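Local coordinates for alcohol dehydrogenase IV (Corynebacterium glutamicum, PDB 3IV7), which probably reduces maleylacetate with NAD(H) and probably binds a metal ion, as a member of the iron-containing alcohol dehydrogenase family, at residues A[22-27]-A[156-161]; A[26-31]-A[114-119]; A[164-169]-A[255-260]; A[170-175]-A[303-308]; A[249-254]-A[318-323]. All blocks are in the same frame, centred on the assembly; numbering follows the deposited sequence.

Contact 1: residues A[22-27]-A[156-161]; sequences GKSSAF and SELTMS
Glu157 and Leu158 meet the start of helix 24-35 at two points: a carboxylate oxygen against a glycine CA, and leucine methyls against a serine. Glu157 reaches across with CG anti to the backbone N (chi1 179°), and its chain stays extended beyond CG. The carboxylate is thereby laid alongside Gly22. Its OE1 comes within 3.5 Å of Gly22 CA, a van der Waals contact. Lower down the same side chain, Glu157 CB lies 4.0 Å from Gly22 N. The backbone atoms of the two residues are close as well, 5.7 Å from Gly22 CA to Glu157 CA.

Leu158 makes the second touch. Its CG is anti to the carbonyl carbon (chi1 -53°), which swings the two methyls round to Ser24. CD1 lies 3.9 Å from Ser24 OG, and CD2 is 4.1 Å from that same OG. The hydroxyl has a polar partner elsewhere, since Ser24 OG is hydrogen-bonded to Asp155.

The two segments follow neighbouring strands 7-20 and 151-154, at one side of the parallel sheet of the alpha/beta domain. Residues 156-161 lead into helix 164-181, the first helix of the all-helical part. Asp155 knits the two sides together, because its carboxylate also takes hydrogen bonds from the backbone N of Gly22 and of Glu157. Val55 of helix 49-55 touches both Ser24 and Leu158.

The turn that carries Glu157 and Leu158 has its own side-chain bond. Thr159 OG1 donates to Ser156 O at 2.5 Å, at an angle of 118° at the oxygen. Thr159 N donates to the same Ser156 O at 3.0 Å.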
# COMPACT_ATOMS: atom_id res chain seq x y z
N GLY A 22 18.48 -15.42 -2.19
CA GLY A 22 19.84 -15.52 -1.71
C GLY A 22 20.34 -14.34 -0.92
O GLY A 22 21.45 -14.37 -0.45
N LYS A 23 19.50 -13.34 -0.68
CA LYS A 23 19.99 -12.14 0.01
C LYS A 23 19.65 -12.05 1.49
O LYS A 23 19.95 -11.05 2.11
CB LYS A 23 19.46 -10.88 -0.68
CG LYS A 23 19.86 -10.74 -2.16
CD LYS A 23 21.38 -10.48 -2.32
N SER A 24 18.99 -13.07 2.08
CA SER A 24 18.50 -12.91 3.46
C SER A 24 19.58 -12.56 4.44
O SER A 24 19.38 -11.71 5.27
CB SER A 24 17.68 -14.12 3.98
OG SER A 24 18.38 -15.31 3.85
N SER A 25 20.73 -13.22 4.35
CA SER A 25 21.82 -12.99 5.35
C SER A 25 22.41 -11.58 5.23
O SER A 25 22.75 -10.98 6.23
CB SER A 25 22.92 -14.05 5.25
OG SER A 25 23.75 -13.85 4.10
N ALA A 26 22.49 -11.07 4.00
CA ALA A 26 23.02 -9.71 3.74
C ALA A 26 22.00 -8.66 4.16
O ALA A 26 22.34 -7.69 4.86
CB ALA A 26 23.40 -9.57 2.27
N PHE A 27 20.71 -8.91 3.86
CA PHE A 27 19.65 -8.02 4.31
C PHE A 27 19.55 -7.97 5.84
O PHE A 27 19.26 -6.90 6.43
CB PHE A 27 18.28 -8.44 3.78
CG PHE A 27 18.05 -8.15 2.31
CD1 PHE A 27 18.54 -7.02 1.70
CD2 PHE A 27 17.18 -8.94 1.59
CE1 PHE A 27 18.26 -6.76 0.37
CE2 PHE A 27 16.89 -8.67 0.27
CZ PHE A 27 17.43 -7.60 -0.34
N SER A 156 13.35 -16.30 -1.40
CA SER A 156 12.73 -17.50 -1.93
C SER A 156 13.65 -18.72 -1.90
O SER A 156 13.18 -19.83 -2.05
CB SER A 156 12.22 -17.26 -3.36
OG SER A 156 13.27 -16.82 -4.20
N GLU A 157 14.95 -18.52 -1.69
CA GLU A 157 15.87 -19.64 -1.51
C GLU A 157 15.46 -20.43 -0.27
O GLU A 157 15.64 -21.64 -0.23
CB GLU A 157 17.34 -19.18 -1.38
CG GLU A 157 18.33 -20.37 -1.16
CD GLU A 157 19.80 -19.99 -1.43
OE1 GLU A 157 20.25 -18.89 -1.00
OE2 GLU A 157 20.51 -20.79 -2.06
N LEU A 158 14.90 -19.74 0.72
CA LEU A 158 14.48 -20.37 1.97
C LEU A 158 13.17 -21.17 1.78
O LEU A 158 12.73 -21.82 2.68
CB LEU A 158 14.27 -19.29 3.06
CG LEU A 158 15.46 -18.34 3.30
CD1 LEU A 158 15.11 -17.34 4.42
CD2 LEU A 158 16.78 -19.11 3.62
N THR A 159 12.53 -21.04 0.62
CA THR A 159 11.31 -21.74 0.32
C THR A 159 11.53 -22.91 -0.66
O THR A 159 10.58 -23.62 -1.00
CB THR A 159 10.24 -20.77 -0.28
OG1 THR A 159 10.73 -20.18 -1.49
CG2 THR A 159 9.90 -19.67 0.68
N MSE A 160 12.78 -23.10 -1.12
CA MSE A 160 13.06 -24.13 -2.09
C MSE A 160 12.75 -25.51 -1.55
O MSE A 160 12.32 -26.38 -2.29
CB MSE A 160 14.51 -24.06 -2.56
CG MSE A 160 14.85 -22.74 -3.31
SE MSE A 160 14.21 -22.74 -5.10
CE MSE A 160 13.55 -20.95 -5.23
N SER A 161 12.94 -25.72 -0.26
CA SER A 161 12.68 -27.02 0.34
C SER A 161 11.25 -27.18 0.86
O SER A 161 10.93 -28.19 1.41
CB SER A 161 13.65 -27.26 1.48
OG SER A 161 13.44 -26.29 2.47

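Contact 2: residues A[26-31]-A[114-119]; sequences AFLKQE and PIVAIP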
# COMPACT_ATOMS: atom_id res chain seq x y z
N ALA A 26 22.49 -11.07 4.00
CA ALA A 26 23.02 -9.71 3.74
C ALA A 26 22.00 -8.66 4.16
O ALA A 26 22.34 -7.69 4.86
CB ALA A 26 23.40 -9.57 2.27
N PHE A 27 20.71 -8.91 3.86
CA PHE A 27 19.65 -8.02 4.31
C PHE A 27 19.55 -7.97 5.84
O PHE A 27 19.26 -6.90 6.43
CB PHE A 27 18.28 -8.44 3.78
CG PHE A 27 18.05 -8.15 2.31
CD1 PHE A 27 18.54 -7.02 1.70
CD2 PHE A 27 17.18 -8.94 1.59
CE1 PHE A 27 18.26 -6.76 0.37
CE2 PHE A 27 16.89 -8.67 0.27
CZ PHE A 27 17.43 -7.60 -0.34
N LEU A 28 19.68 -9.14 6.49
CA LEU A 28 19.58 -9.19 7.96
C LEU A 28 20.70 -8.39 8.56
O LEU A 28 20.48 -7.63 9.50
CB LEU A 28 19.61 -10.63 8.49
CG LEU A 28 19.44 -10.81 10.02
CD1 LEU A 28 18.20 -10.06 10.56
CD2 LEU A 28 19.36 -12.28 10.40
N LYS A 29 21.91 -8.54 8.00
CA LYS A 29 23.05 -7.76 8.46
C LYS A 29 22.73 -6.25 8.36
O LYS A 29 22.86 -5.52 9.32
CB LYS A 29 24.32 -8.09 7.63
CG LYS A 29 25.54 -7.15 7.92
CD LYS A 29 26.86 -7.75 7.41
CE LYS A 29 28.10 -6.95 7.91
NZ LYS A 29 28.19 -5.58 7.28
N GLN A 30 22.30 -5.83 7.18
CA GLN A 30 21.95 -4.44 6.91
C GLN A 30 20.92 -3.94 7.91
O GLN A 30 21.06 -2.85 8.48
CB GLN A 30 21.43 -4.35 5.48
CG GLN A 30 21.19 -2.99 4.94
CD GLN A 30 20.60 -3.03 3.53
OE1 GLN A 30 20.88 -3.94 2.76
NE2 GLN A 30 19.76 -2.03 3.20
N GLU A 31 19.91 -4.77 8.17
CA GLU A 31 18.83 -4.38 9.07
C GLU A 31 19.29 -4.25 10.53
O GLU A 31 18.94 -3.28 11.22
CB GLU A 31 17.67 -5.40 8.92
CG GLU A 31 16.50 -5.13 9.70
CD GLU A 31 15.74 -3.89 9.26
OE1 GLU A 31 16.05 -3.30 8.23
OE2 GLU A 31 14.84 -3.51 9.99
N PRO A 114 10.95 -4.87 18.65
CA PRO A 114 10.75 -4.92 17.22
C PRO A 114 11.05 -6.29 16.68
O PRO A 114 11.88 -7.04 17.26
CB PRO A 114 11.75 -3.89 16.69
CG PRO A 114 12.78 -3.80 17.73
CD PRO A 114 12.10 -4.02 19.02
N ILE A 115 10.37 -6.65 15.61
CA ILE A 115 10.52 -7.94 14.99
C ILE A 115 10.99 -7.80 13.55
O ILE A 115 10.44 -6.98 12.80
CB ILE A 115 9.17 -8.67 14.93
CG1 ILE A 115 8.65 -9.02 16.32
CG2 ILE A 115 9.28 -9.94 14.07
CD1 ILE A 115 7.17 -9.44 16.26
N VAL A 116 12.00 -8.57 13.17
CA VAL A 116 12.34 -8.73 11.77
C VAL A 116 11.86 -10.15 11.39
O VAL A 116 12.28 -11.11 11.98
CB VAL A 116 13.87 -8.59 11.51
CG1 VAL A 116 14.19 -8.89 10.05
CG2 VAL A 116 14.38 -7.19 11.90
N ALA A 117 10.90 -10.24 10.46
CA ALA A 117 10.36 -11.53 10.06
C ALA A 117 10.96 -12.00 8.81
O ALA A 117 11.03 -11.25 7.85
CB ALA A 117 8.81 -11.48 9.91
N ILE A 118 11.37 -13.28 8.81
CA ILE A 118 11.99 -13.94 7.65
C ILE A 118 11.14 -15.21 7.34
O ILE A 118 11.42 -16.32 7.85
CB ILE A 118 13.47 -14.31 7.96
CG1 ILE A 118 14.22 -13.08 8.48
CG2 ILE A 118 14.15 -14.87 6.72
CD1 ILE A 118 15.72 -13.27 8.60
N PRO A 119 10.06 -15.03 6.55
CA PRO A 119 9.07 -16.10 6.38
C PRO A 119 9.46 -17.20 5.44
O PRO A 119 10.19 -16.96 4.46
CB PRO A 119 7.85 -15.36 5.85
CG PRO A 119 8.16 -13.88 6.07
CD PRO A 119 9.61 -13.78 5.96
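Helix 26-31 and strand 115-119 run antiparallel, at 175° and 10.8 Å between axes, with Leu28 CA nearest Val116 CA at 8.2 Å. This is the helix layer of a Rossmann-like alpha/beta fold lying on its parallel sheet. Helix 24-35 lies in the beta-alpha-beta crossover that leads from edge strand 7-20 to strand 40-43, and it passes over strand 115-119 on the way.

The contact is buried and apolar. Leu28 has CG anti to the backbone N (chi1 -177°), and its two methyls part company. CD1 meets Val116 CG1 at 4.2 Å, while CD2 meets Ile118 CD1 at the same distance. The side chains of Leu28 and Ile118 cross at about a right angle. Ile153 of the next strand also packs on Val116.

Glu31 takes part through its aliphatic portion. Its polar end is held elsewhere: OE2 is hydrogen-bonded to Thr151 and forms salt bridges with Arg34 and Arg35. The chain bends at chi2 (68°), and it slides past Val116 in the opposite direction. The closest touch here is Glu31 CG on Val116 CG2, at 3.7 Å.

Contact 3: residues A[164-169]-A[255-260]; sequences VEMSVA and PHAQTH
Ala169 and Ala257 bring two helices of the C-terminal all-helical domain close together. The axes of helix 164-169 and helix 256-260 approach to 8.9 Å and cross at +52°. Two methyl side chains face each other where they meet. Ala169 CB lies 3.7 Å from Ala257 CB. With so little bulk between them, the backbones come near: the two CA atoms are 5.0 Å apart. The carbonyl oxygens of these alanines also lie close to each other, but both are acceptors and no bond joins them.

Gln258 lies beside this pair and can be followed outward. From CB the chain sets off beside the backbone N, with CG anti to the carbonyl carbon (chi1 -73°). CG comes within 4.3 Å of Ala169 CB. A bend at chi2 (75°) then turns the amide across the methyl. CD is 4.1 Å from Ala169 CB, and the tip atom NE2 is 3.9 Å from it. OE1 is turned further from that methyl. The amide therefore covers Ala169 by plain packing.

Selenomethionine Met166, a turn earlier, reaches Ala257 with its SE atom. Beyond Ala257 on its helix, His260 ND1 is hydrogen-bonded to His241 NE2 of helix 240-250.

Pro255 is the N-cap of helix 256-271. Its O accepts from Thr259 N and Thr259 OG1 from opposite faces of the carbonyl plane, the OG1 bond being 2.6 Å long.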
# COMPACT_ATOMS: atom_id res chain seq x y z
N VAL A 164 5.81 -29.46 -1.96
CA VAL A 164 4.79 -28.97 -2.90
C VAL A 164 3.39 -28.93 -2.28
O VAL A 164 2.69 -27.93 -2.37
CB VAL A 164 4.75 -29.81 -4.18
CG1 VAL A 164 3.63 -29.34 -5.08
CG2 VAL A 164 6.11 -29.75 -4.93
N GLU A 165 3.00 -29.99 -1.61
CA GLU A 165 1.66 -30.02 -0.98
C GLU A 165 1.46 -28.89 0.02
O GLU A 165 0.48 -28.15 -0.07
CB GLU A 165 1.39 -31.39 -0.33
CG GLU A 165 1.24 -32.46 -1.36
CD GLU A 165 0.82 -33.82 -0.78
OE1 GLU A 165 0.83 -33.99 0.46
OE2 GLU A 165 0.46 -34.71 -1.59
N MSE A 166 2.41 -28.71 0.93
CA MSE A 166 2.34 -27.57 1.87
C MSE A 166 2.40 -26.22 1.14
O MSE A 166 1.69 -25.28 1.50
CB MSE A 166 3.47 -27.66 2.90
CG MSE A 166 3.54 -26.50 3.87
SE MSE A 166 1.84 -26.22 4.90
CE MSE A 166 2.39 -24.57 5.92
N SER A 167 3.24 -26.13 0.09
CA SER A 167 3.40 -24.91 -0.68
C SER A 167 2.06 -24.52 -1.31
O SER A 167 1.66 -23.35 -1.29
CB SER A 167 4.45 -25.09 -1.80
OG SER A 167 5.75 -25.40 -1.30
N VAL A 168 1.39 -25.51 -1.90
CA VAL A 168 0.08 -25.28 -2.53
C VAL A 168 -0.99 -24.91 -1.46
O VAL A 168 -1.70 -23.92 -1.61
CB VAL A 168 -0.36 -26.53 -3.35
CG1 VAL A 168 -1.80 -26.40 -3.81
CG2 VAL A 168 0.54 -26.70 -4.55
N ALA A 169 -1.09 -25.69 -0.40
CA ALA A 169 -2.09 -25.41 0.62
C ALA A 169 -1.84 -24.06 1.24
O ALA A 169 -2.79 -23.28 1.41
CB ALA A 169 -2.11 -26.50 1.68
N PRO A 255 -6.04 -29.04 10.30
CA PRO A 255 -4.77 -28.42 9.88
C PRO A 255 -5.02 -27.09 9.17
O PRO A 255 -5.95 -26.98 8.36
CB PRO A 255 -4.14 -29.46 8.94
CG PRO A 255 -5.17 -30.49 8.73
CD PRO A 255 -6.16 -30.42 9.82
N HIS A 256 -4.19 -26.10 9.48
CA HIS A 256 -4.42 -24.74 9.08
C HIS A 256 -4.46 -24.49 7.56
O HIS A 256 -5.46 -24.09 7.05
CB HIS A 256 -3.39 -23.83 9.75
CG HIS A 256 -3.50 -22.40 9.34
ND1 HIS A 256 -4.27 -21.49 10.02
CD2 HIS A 256 -2.97 -21.72 8.28
CE1 HIS A 256 -4.17 -20.30 9.44
NE2 HIS A 256 -3.38 -20.41 8.39
N ALA A 257 -3.35 -24.72 6.85
CA ALA A 257 -3.27 -24.40 5.41
C ALA A 257 -4.30 -25.18 4.59
O ALA A 257 -5.01 -24.61 3.75
CB ALA A 257 -1.80 -24.66 4.88
N GLN A 258 -4.42 -26.48 4.87
CA GLN A 258 -5.40 -27.33 4.19
C GLN A 258 -6.85 -26.88 4.42
O GLN A 258 -7.68 -27.01 3.53
CB GLN A 258 -5.26 -28.79 4.63
CG GLN A 258 -4.02 -29.50 4.08
CD GLN A 258 -2.73 -29.08 4.78
OE1 GLN A 258 -2.76 -28.43 5.84
NE2 GLN A 258 -1.61 -29.42 4.17
N THR A 259 -7.15 -26.40 5.62
CA THR A 259 -8.51 -25.98 5.93
C THR A 259 -8.83 -24.73 5.12
O THR A 259 -9.88 -24.64 4.47
CB THR A 259 -8.69 -25.71 7.44
OG1 THR A 259 -8.56 -26.95 8.16
CG2 THR A 259 -10.05 -25.11 7.71
N HIS A 260 -7.91 -23.78 5.13
CA HIS A 260 -8.08 -22.58 4.33
C HIS A 260 -8.23 -22.94 2.85
O HIS A 260 -9.14 -22.47 2.20
CB HIS A 260 -6.89 -21.64 4.52
CG HIS A 260 -7.00 -20.80 5.74
ND1 HIS A 260 -7.63 -19.58 5.74
CD2 HIS A 260 -6.64 -21.04 7.03
CE1 HIS A 260 -7.59 -19.07 6.96
NE2 HIS A 260 -7.01 -19.94 7.76

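Contact 4: residues A[170-175]-A[303-308]; sequences SGLNGL and NAPKRL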
# COMPACT_ATOMS: atom_id res chain seq x y z
N SER A 170 -0.58 -23.77 1.57
CA SER A 170 -0.24 -22.47 2.17
C SER A 170 -0.47 -21.35 1.18
O SER A 170 -0.93 -20.27 1.56
CB SER A 170 1.21 -22.43 2.70
OG SER A 170 1.50 -21.15 3.29
N GLY A 171 -0.14 -21.57 -0.08
CA GLY A 171 -0.42 -20.53 -1.12
C GLY A 171 -1.91 -20.21 -1.24
O GLY A 171 -2.30 -19.06 -1.43
N LEU A 172 -2.74 -21.23 -1.10
CA LEU A 172 -4.19 -21.03 -1.17
C LEU A 172 -4.70 -20.37 0.09
O LEU A 172 -5.72 -19.68 0.06
CB LEU A 172 -4.89 -22.37 -1.44
CG LEU A 172 -4.61 -22.93 -2.85
CD1 LEU A 172 -5.12 -24.36 -2.96
CD2 LEU A 172 -5.24 -22.07 -3.94
N ASN A 173 -4.00 -20.56 1.21
CA ASN A 173 -4.25 -19.78 2.45
C ASN A 173 -4.05 -18.29 2.12
O ASN A 173 -4.93 -17.44 2.40
CB ASN A 173 -3.28 -20.24 3.51
CG ASN A 173 -3.47 -19.56 4.87
OD1 ASN A 173 -4.36 -18.71 5.10
ND2 ASN A 173 -2.59 -19.90 5.76
N GLY A 174 -2.95 -18.00 1.44
CA GLY A 174 -2.64 -16.64 1.00
C GLY A 174 -3.70 -16.14 0.04
O GLY A 174 -4.16 -15.02 0.16
N LEU A 175 -4.16 -17.03 -0.85
CA LEU A 175 -5.21 -16.68 -1.78
C LEU A 175 -6.53 -16.34 -1.06
O LEU A 175 -7.25 -15.43 -1.49
CB LEU A 175 -5.42 -17.80 -2.80
CG LEU A 175 -6.12 -17.37 -4.07
CD1 LEU A 175 -5.32 -16.27 -4.73
CD2 LEU A 175 -6.32 -18.61 -5.07
N ASN A 303 -3.28 -29.52 -8.02
CA ASN A 303 -3.80 -30.62 -7.21
C ASN A 303 -4.19 -30.19 -5.77
O ASN A 303 -3.78 -30.81 -4.81
CB ASN A 303 -2.78 -31.76 -7.14
CG ASN A 303 -3.37 -33.04 -6.60
OD1 ASN A 303 -4.59 -33.21 -6.62
ND2 ASN A 303 -2.53 -33.93 -6.11
N ALA A 304 -5.03 -29.16 -5.66
CA ALA A 304 -5.36 -28.54 -4.38
C ALA A 304 -6.11 -29.42 -3.44
O ALA A 304 -6.78 -30.31 -3.85
CB ALA A 304 -6.19 -27.24 -4.63
N PRO A 305 -6.04 -29.13 -2.12
CA PRO A 305 -6.86 -29.90 -1.15
C PRO A 305 -8.33 -29.89 -1.52
O PRO A 305 -8.82 -28.86 -1.99
CB PRO A 305 -6.61 -29.15 0.17
CG PRO A 305 -5.20 -28.60 -0.02
CD PRO A 305 -5.11 -28.21 -1.46
N LYS A 306 -9.04 -31.00 -1.30
CA LYS A 306 -10.42 -31.12 -1.79
C LYS A 306 -11.55 -31.23 -0.76
O LYS A 306 -12.67 -30.80 -1.03
CB LYS A 306 -10.52 -32.28 -2.78
CG LYS A 306 -9.85 -31.99 -4.17
N ARG A 307 -11.29 -31.83 0.39
CA ARG A 307 -12.39 -32.12 1.30
C ARG A 307 -11.95 -32.21 2.76
O ARG A 307 -10.88 -32.80 3.08
CB ARG A 307 -13.07 -33.42 0.86
CG ARG A 307 -12.18 -34.65 0.95
CD ARG A 307 -12.86 -35.91 0.36
NE ARG A 307 -12.92 -35.85 -1.11
CZ ARG A 307 -11.88 -36.07 -1.92
NH1 ARG A 307 -10.65 -36.33 -1.43
NH2 ARG A 307 -12.04 -36.01 -3.24
N LEU A 308 -12.74 -31.62 3.66
CA LEU A 308 -12.35 -31.57 5.08
C LEU A 308 -12.37 -32.94 5.73
O LEU A 308 -11.67 -33.16 6.75
CB LEU A 308 -13.21 -30.56 5.85
CG LEU A 308 -13.19 -29.11 5.32
CD1 LEU A 308 -14.31 -28.30 5.94
CD2 LEU A 308 -11.84 -28.46 5.57
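Leu172 meets Ala304 and Pro305, and the direct touch is purely apolar. Both meetings use one branch of the leucine, the CD1 methyl. CG stands anti to the carbonyl carbon (chi1 -69°), beside the backbone N, and chi2 is near 170°. This sends CD1 out from helix 164-181 to the chain at 304-305. CD1 lies 3.5 Å from Ala304 CB, which is tighter than usual for two carbons. It also lies 4.1 Å from Pro305 CD, where the leucine side chain crosses the proline ring obliquely. The backbones stay well apart, with 8.3 Å between Leu172 CA and Ala304 CA. Leu172, a buried residue, also packs on Leu298 of helix 291-301. Pro305 in turn rests on Ala261 and Thr262 of helix 256-271.

The polar contacts run to other parts of the chain. Ser170 OG accepts a hydrogen bond from Tyr122 N, in the loop after strand 115-119. This links the helix to the alpha/beta domain. Pro305 O accepts from Arg299 NH2, which ties the loop back to the helix before it.

The remaining bonds are within the backbone of each side. Helix 170-175 is regular, with Leu175 N donating to Gly171 O at 2.8 Å. On the other side, Asn303 has positive phi (46°) and is the C-prime residue of a Schellman motif. Ala304 N bonds to Arg299 O, and Asn303 N to Leu300 O. The arrangement is thus a Schellman helix end packed against a neighbouring helix, inside the helical C-terminal domain of this dehydrogenase family.

Contact 5: residues A[249-254]-A[318-323]; sequences GGTFNL and IAEAVD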
# COMPACT_ATOMS: atom_id res chain seq x y z
N GLY A 249 -10.03 -24.46 12.88
CA GLY A 249 -8.67 -24.59 13.46
C GLY A 249 -8.69 -24.56 14.98
O GLY A 249 -7.97 -25.31 15.63
N GLY A 250 -9.54 -23.72 15.54
CA GLY A 250 -9.58 -23.51 16.99
C GLY A 250 -10.31 -24.60 17.72
O GLY A 250 -9.77 -25.21 18.64
N THR A 251 -11.52 -24.88 17.28
CA THR A 251 -12.38 -25.81 17.98
C THR A 251 -12.18 -27.24 17.55
O THR A 251 -12.30 -28.16 18.37
CB THR A 251 -13.84 -25.44 17.72
OG1 THR A 251 -14.04 -24.05 18.00
CG2 THR A 251 -14.78 -26.31 18.59
N PHE A 252 -11.88 -27.47 16.27
CA PHE A 252 -11.74 -28.85 15.78
C PHE A 252 -10.33 -29.22 15.46
O PHE A 252 -10.08 -30.31 14.99
CB PHE A 252 -12.62 -29.04 14.55
CG PHE A 252 -14.05 -28.85 14.83
CD1 PHE A 252 -14.61 -27.59 14.77
CD2 PHE A 252 -14.84 -29.91 15.19
CE1 PHE A 252 -15.92 -27.40 15.04
CE2 PHE A 252 -16.16 -29.72 15.47
CZ PHE A 252 -16.71 -28.47 15.38
N ASN A 253 -9.41 -28.30 15.69
CA ASN A 253 -7.99 -28.53 15.43
C ASN A 253 -7.68 -29.12 14.06
O ASN A 253 -6.80 -29.95 13.92
CB ASN A 253 -7.38 -29.41 16.53
CG ASN A 253 -5.83 -29.28 16.59
OD1 ASN A 253 -5.26 -28.23 16.31
ND2 ASN A 253 -5.17 -30.37 16.95
N LEU A 254 -8.38 -28.65 13.02
CA LEU A 254 -8.08 -29.11 11.66
C LEU A 254 -6.80 -28.42 11.22
O LEU A 254 -6.48 -27.36 11.72
CB LEU A 254 -9.23 -28.78 10.69
CG LEU A 254 -10.57 -29.44 10.95
CD1 LEU A 254 -11.50 -29.23 9.73
CD2 LEU A 254 -10.39 -30.91 11.25
N ILE A 318 -20.55 -30.32 12.32
CA ILE A 318 -21.00 -29.10 11.61
C ILE A 318 -21.97 -28.21 12.45
O ILE A 318 -21.85 -26.99 12.45
CB ILE A 318 -21.67 -29.47 10.29
CG1 ILE A 318 -20.63 -30.03 9.31
CG2 ILE A 318 -22.42 -28.26 9.68
CD1 ILE A 318 -21.24 -30.70 8.07
N ALA A 319 -22.93 -28.83 13.14
CA ALA A 319 -23.87 -28.06 13.99
C ALA A 319 -23.10 -27.15 14.98
O ALA A 319 -23.45 -25.99 15.17
CB ALA A 319 -24.83 -29.01 14.74
N GLU A 320 -22.06 -27.69 15.60
CA GLU A 320 -21.25 -26.93 16.53
C GLU A 320 -20.43 -25.85 15.80
O GLU A 320 -20.36 -24.68 16.26
CB GLU A 320 -20.32 -27.86 17.29
CG GLU A 320 -19.40 -27.16 18.32
CD GLU A 320 -18.46 -28.14 19.03
OE1 GLU A 320 -18.54 -29.36 18.74
OE2 GLU A 320 -17.65 -27.68 19.87
N ALA A 321 -19.79 -26.22 14.69
CA ALA A 321 -19.02 -25.27 13.95
C ALA A 321 -19.90 -24.08 13.63
O ALA A 321 -19.46 -22.94 13.73
CB ALA A 321 -18.47 -25.90 12.64
N VAL A 322 -21.11 -24.37 13.18
CA VAL A 322 -22.08 -23.35 12.83
C VAL A 322 -22.48 -22.52 14.04
O VAL A 322 -22.50 -21.29 13.98
CB VAL A 322 -23.30 -23.97 12.22
CG1 VAL A 322 -24.41 -22.98 12.17
CG2 VAL A 322 -22.94 -24.52 10.81
N ASP A 323 -22.76 -23.19 15.15
CA ASP A 323 -23.03 -22.49 16.43
C ASP A 323 -22.01 -21.43 16.77
O ASP A 323 -22.37 -20.32 17.10
CB ASP A 323 -23.05 -23.45 17.59
CG ASP A 323 -24.36 -23.72 18.04
OD1 ASP A 323 -25.00 -22.77 18.56
OD2 ASP A 323 -24.80 -24.86 17.88
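Phe252 and Glu320 are brought together by their first torsions. Phe252 has CG anti to the carbonyl carbon (chi1 -61°), which points its ring at helix 318-326. Glu320 has CG anti to the backbone N (chi1 -180°), and its fully extended chain runs back past the ring in the opposite direction.

The far rim of the ring does the touching. CE1 packs on Ala321 CB at 3.8 Å, an apolar contact. CZ lies 3.9 Å from Ala321 N and also 3.9 Å from Glu320 OE1. The approach of both the methyl and the carboxylate is oblique to the ring. The ring and carboxylate planes are turned 58° from each other. The contact with the carboxylate is packing alone.

Thr251 completes the group. Its CG2 methyl lies 3.4 Å from Glu320 OE2. The same CG2 stands over one face of the Phe252 ring, 3.8 Å above its plane and offset toward the rim. The threonine methyl thus touches both the ring and the carboxylate, which also touch each other. Thr251 and Glu320 are exposed, whereas Ala321 is buried.

Asn253 follows as the first residue to leave helical angles, with positive phi. Its OD1 is hydrogen-bonded to His71 NE2, far back in the alpha/beta part of the chain. The contact thus lies where the end of helix 240-250 meets helix 318-326. Phe313, in the loop before helix 318-326, packs edge-to-face with Phe252. From helix 339-351, Leu346 packs on Ala321.

How the contacts relate
Contacts 1 and 2 share helix 24-35 in the alpha/beta domain. Contact 2 is buried packing on the sheet; contact 1 is more open and mixes a carboxylate with apolar methyls. They touch through Leu158 and Ile118. Contacts 3 and 4 lie nearer the chain's centre, about 5 Å between centres, on successive turns of helix 164-181; contact 4 is buried, contact 3 partly so. One uses alanines, the other a leucine against a loop. Asn173 and His256 link them by a weak hydrogen bond. Contact 5 is peripheral, with an aromatic ring beside a carboxylate. Its Leu254 touches Thr259 of contact 3 and Leu308 of contact 4. Contacts 1 and 5 lie on opposite sides of the chain's centre.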